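Side-chain contacts in glutathione transferase o1 (Bombyx mori, PDB 3RBT), which belongs to the Omega class of glutathione transferases and may carry glutathione transferase and glutathione-dependent dehydroascorbate reductase activities: residues Q228-F231 with D232-N236; L134-D138 with T139-F143. One frame throughout, in Å; residues are numbered along the deposited sequence.

Overall arrangement
Both interactions are local and partly buried, and their centres lie about 12 Å apart on one side of the chain's centre. Interaction 1 runs along helix 227-237 and rests on regular i to i+4 backbone bonds, while interaction 2 is the turn by which the chain leaves helix 113-138, where C136 O takes two amide donors and the T139 hydroxyl bonds the preceding carbonyl, E135 O. Aromatic side chains pack against each other between them: F231 CE1 meets F141 CE1 at 3.6 Å, and Y234 CD2 meets F137 CB at 3.8 Å. F137 and Y234 are buried, F231 and F141 only partly covered. The more exposed sides carry D232 and K235 in interaction 1, E135 and F143 in interaction 2.

Interaction 1. Residues Q228-F231 with D232-N236; sequences QEYF and DYYKN
The amide N of D232 donates to Q228 O at 2.8 Å, with an N-H...O angle of 173°, the straightest of four consecutive i to i+4 bonds. The others carry the pattern on: Y233 N to E229 O, Y234 N to Y230 O at 2.8 Å, and K235 N to F231 O. Y230 and Y234, one turn apart, run alongside each other in the same direction, with Y230 CD1 4.0 Å from Y234 CE1. Y233 adds a second aromatic neighbour, its CD1 standing 3.5 Å above the centre of one face of the Y234 ring. The K235 chain starts with CG between the backbone N and the carbonyl carbon (chi1 67°), which lays CG 3.3 Å from F231 O and, after two further bends, brings CE obliquely to the F231 ring, 3.8 Å from CE2. Cutting F231 back to an alanine is likely to leave K235 CE without the ring it rests on and to open a gap beside C191, V192 and F141. Two hydroxyls fix the buried tyrosines: Y230 OH bonds E184 OE1 and Y234 OH bonds R185 NE, both on helix 174-186. Helix 227-237 is thus tied through Y230 and Y234 to helix 174-186, while F231 packs on helix 189-192.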
# COMPACT_ATOMS: atom_id res chain seq x y z
N GLN A 228 6.24 4.18 30.76
CA GLN A 228 6.39 3.07 31.71
C GLN A 228 5.45 1.90 31.37
O GLN A 228 5.87 0.74 31.40
CB GLN A 228 6.17 3.54 33.16
CG GLN A 228 6.54 2.50 34.23
CD GLN A 228 8.02 2.10 34.17
OE1 GLN A 228 8.35 0.94 33.95
NE2 GLN A 228 8.91 3.07 34.36
N GLU A 229 4.20 2.23 31.04
CA GLU A 229 3.20 1.22 30.70
C GLU A 229 3.62 0.44 29.46
O GLU A 229 3.54 -0.79 29.44
CB GLU A 229 1.81 1.85 30.53
CG GLU A 229 1.16 2.28 31.86
CD GLU A 229 0.08 3.35 31.69
OE1 GLU A 229 -0.33 3.61 30.54
OE2 GLU A 229 -0.37 3.93 32.70
N TYR A 230 4.08 1.14 28.42
CA TYR A 230 4.61 0.47 27.23
C TYR A 230 5.81 -0.41 27.58
O TYR A 230 5.92 -1.53 27.07
CB TYR A 230 4.99 1.47 26.15
CG TYR A 230 3.81 1.97 25.33
CD1 TYR A 230 2.83 1.10 24.86
CD2 TYR A 230 3.71 3.32 25.00
CE1 TYR A 230 1.75 1.58 24.10
CE2 TYR A 230 2.65 3.80 24.23
CZ TYR A 230 1.68 2.93 23.79
OH TYR A 230 0.63 3.41 23.04
N PHE A 231 6.68 0.11 28.45
CA PHE A 231 7.92 -0.57 28.84
C PHE A 231 7.65 -1.87 29.57
O PHE A 231 8.21 -2.91 29.24
CB PHE A 231 8.81 0.37 29.67
CG PHE A 231 10.07 -0.27 30.21
CD1 PHE A 231 11.11 -0.63 29.36
CD2 PHE A 231 10.22 -0.48 31.58
CE1 PHE A 231 12.29 -1.21 29.86
CE2 PHE A 231 11.40 -1.06 32.09
CZ PHE A 231 12.43 -1.42 31.23
N ASP A 232 6.76 -1.82 30.57
CA ASP A 232 6.35 -3.01 31.29
C ASP A 232 5.63 -4.01 30.38
O ASP A 232 5.83 -5.22 30.52
CB ASP A 232 5.52 -2.64 32.52
CG ASP A 232 6.37 -2.08 33.64
OD1 ASP A 232 7.54 -2.52 33.75
OD2 ASP A 232 5.90 -1.20 34.40
N TYR A 233 4.83 -3.51 29.45
CA TYR A 233 4.18 -4.38 28.47
C TYR A 233 5.17 -5.07 27.53
O TYR A 233 5.13 -6.30 27.37
CB TYR A 233 3.13 -3.65 27.61
CG TYR A 233 2.63 -4.57 26.51
CD1 TYR A 233 3.15 -4.50 25.22
CD2 TYR A 233 1.68 -5.55 26.79
CE1 TYR A 233 2.71 -5.37 24.21
CE2 TYR A 233 1.23 -6.42 25.79
CZ TYR A 233 1.75 -6.32 24.51
OH TYR A 233 1.31 -7.18 23.55
N TYR A 234 6.02 -4.29 26.87
CA TYR A 234 6.92 -4.86 25.87
C TYR A 234 8.02 -5.76 26.44
O TYR A 234 8.41 -6.72 25.78
CB TYR A 234 7.46 -3.78 24.91
CG TYR A 234 6.42 -3.39 23.86
CD1 TYR A 234 5.80 -2.15 23.88
CD2 TYR A 234 6.04 -4.30 22.87
CE1 TYR A 234 4.83 -1.81 22.92
CE2 TYR A 234 5.08 -3.98 21.92
CZ TYR A 234 4.48 -2.74 21.95
OH TYR A 234 3.53 -2.44 21.01
N LYS A 235 8.50 -5.48 27.65
CA LYS A 235 9.51 -6.35 28.25
C LYS A 235 8.97 -7.78 28.43
O LYS A 235 9.66 -8.74 28.12
CB LYS A 235 10.08 -5.78 29.56
CG LYS A 235 9.12 -5.68 30.73
CD LYS A 235 9.83 -5.92 32.07
CE LYS A 235 10.58 -4.69 32.59
NZ LYS A 235 11.25 -5.00 33.89
N ASN A 236 7.72 -7.89 28.88
CA ASN A 236 7.08 -9.19 29.09
C ASN A 236 6.52 -9.86 27.83
O ASN A 236 6.68 -11.07 27.65
CB ASN A 236 5.98 -9.08 30.15
CG ASN A 236 6.54 -8.99 31.56
OD1 ASN A 236 7.44 -9.76 31.93
ND2 ASN A 236 6.01 -8.06 32.35

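Interaction 2. Residues L134-D138 with T139-F143; sequences LECFD and TNFAF
Hydrogen bonding centres on C136 O, which accepts F141 N at 2.8 Å and T139 N at 3.2 Å; the two donors come from opposite faces of the carbonyl plane, and the T139 one stands 64° out of it. One residue earlier, T139 OG1 donates to E135 O at 2.8 Å, its chi1 of 60° turning the hydroxyl back to the last turn of the helix. A weaker polar contact is the CA-H of C136 directed at F143 O, 3.2 Å from CA. D138 hydrogen-bonds residues beyond the turn, OD1 to A239 N and O to R238 NE.

Apolar packing covers the inner side. F137 and F141 cross with their planes 63° apart, CD1 of F137 lying near the plane of the F141 ring at its edge, 3.6 Å from CD2, and C136 SG lies 4.0 Å from F141 CB. On the outer side, the extended E135 chain carries OE1 to F143 CB at 3.3 Å.

The i to i+5 bond from F141 to C136 closes a pi-turn with N140 in the left-handed region of backbone angles, an arrangement familiar at the C-terminal ends of alpha helices, here in the helical C-terminal domain of the glutathione transferase fold; F141 is left-handed as well.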
# COMPACT_ATOMS: atom_id res chain seq x y z
N LEU A 134 9.91 -2.91 15.87
CA LEU A 134 9.47 -4.29 16.06
C LEU A 134 10.61 -5.17 16.59
O LEU A 134 10.43 -5.89 17.58
CB LEU A 134 8.95 -4.84 14.73
CG LEU A 134 8.14 -6.13 14.65
CD1 LEU A 134 6.82 -6.00 15.39
CD2 LEU A 134 7.88 -6.47 13.18
N GLU A 135 11.77 -5.10 15.94
CA GLU A 135 12.96 -5.83 16.35
C GLU A 135 13.45 -5.37 17.72
O GLU A 135 13.89 -6.19 18.54
CB GLU A 135 14.06 -5.64 15.30
CG GLU A 135 15.39 -6.32 15.62
CD GLU A 135 16.44 -6.08 14.54
OE1 GLU A 135 17.63 -6.29 14.82
OE2 GLU A 135 16.08 -5.67 13.42
N CYS A 136 13.36 -4.07 17.96
CA CYS A 136 13.79 -3.46 19.21
C CYS A 136 13.03 -4.03 20.40
O CYS A 136 13.64 -4.49 21.36
CB CYS A 136 13.60 -1.93 19.15
SG CYS A 136 14.26 -1.02 20.56
N PHE A 137 11.70 -4.02 20.32
CA PHE A 137 10.86 -4.43 21.45
C PHE A 137 10.86 -5.94 21.63
O PHE A 137 10.42 -6.45 22.66
CB PHE A 137 9.42 -3.90 21.28
CG PHE A 137 9.32 -2.41 21.10
CD1 PHE A 137 10.38 -1.56 21.45
CD2 PHE A 137 8.15 -1.84 20.62
CE1 PHE A 137 10.28 -0.19 21.29
CE2 PHE A 137 8.04 -0.47 20.46
CZ PHE A 137 9.11 0.37 20.79
N ASP A 138 11.38 -6.64 20.62
CA ASP A 138 11.45 -8.09 20.62
C ASP A 138 12.73 -8.58 21.30
O ASP A 138 12.78 -9.72 21.76
CB ASP A 138 11.39 -8.60 19.17
CG ASP A 138 10.55 -9.86 19.01
OD1 ASP A 138 9.61 -10.08 19.80
OD2 ASP A 138 10.82 -10.62 18.06
N THR A 139 13.74 -7.72 21.37
CA THR A 139 15.09 -8.13 21.79
C THR A 139 15.65 -7.35 23.00
O THR A 139 16.83 -7.02 23.03
CB THR A 139 16.09 -8.01 20.61
OG1 THR A 139 16.15 -6.65 20.16
CG2 THR A 139 15.68 -8.92 19.45
N ASN A 140 14.80 -7.11 24.00
CA ASN A 140 15.12 -6.20 25.12
C ASN A 140 15.80 -4.88 24.67
O ASN A 140 16.86 -4.50 25.18
CB ASN A 140 15.92 -6.89 26.24
CG ASN A 140 15.86 -6.12 27.56
OD1 ASN A 140 14.82 -6.07 28.23
ND2 ASN A 140 16.98 -5.52 27.95
N PHE A 141 15.17 -4.21 23.71
CA PHE A 141 15.51 -2.84 23.30
C PHE A 141 16.99 -2.67 22.97
O PHE A 141 17.56 -1.59 23.15
CB PHE A 141 15.03 -1.84 24.36
CG PHE A 141 13.74 -2.24 25.02
CD1 PHE A 141 13.73 -2.77 26.30
CD2 PHE A 141 12.53 -2.12 24.33
CE1 PHE A 141 12.54 -3.15 26.90
CE2 PHE A 141 11.33 -2.50 24.93
CZ PHE A 141 11.34 -3.02 26.21
N ALA A 142 17.59 -3.74 22.46
CA ALA A 142 19.02 -3.80 22.16
C ALA A 142 19.35 -3.53 20.68
O ALA A 142 20.46 -3.09 20.37
CB ALA A 142 19.59 -5.14 22.59
N PHE A 143 18.40 -3.79 19.79
CA PHE A 143 18.68 -3.74 18.35
C PHE A 143 17.71 -2.88 17.53
O PHE A 143 16.62 -2.53 18.00
CB PHE A 143 18.76 -5.16 17.76
CG PHE A 143 19.80 -6.03 18.40
CD1 PHE A 143 21.15 -5.84 18.12
CD2 PHE A 143 19.43 -7.03 19.30
CE1 PHE A 143 22.13 -6.64 18.72
CE2 PHE A 143 20.40 -7.84 19.90
CZ PHE A 143 21.75 -7.65 19.61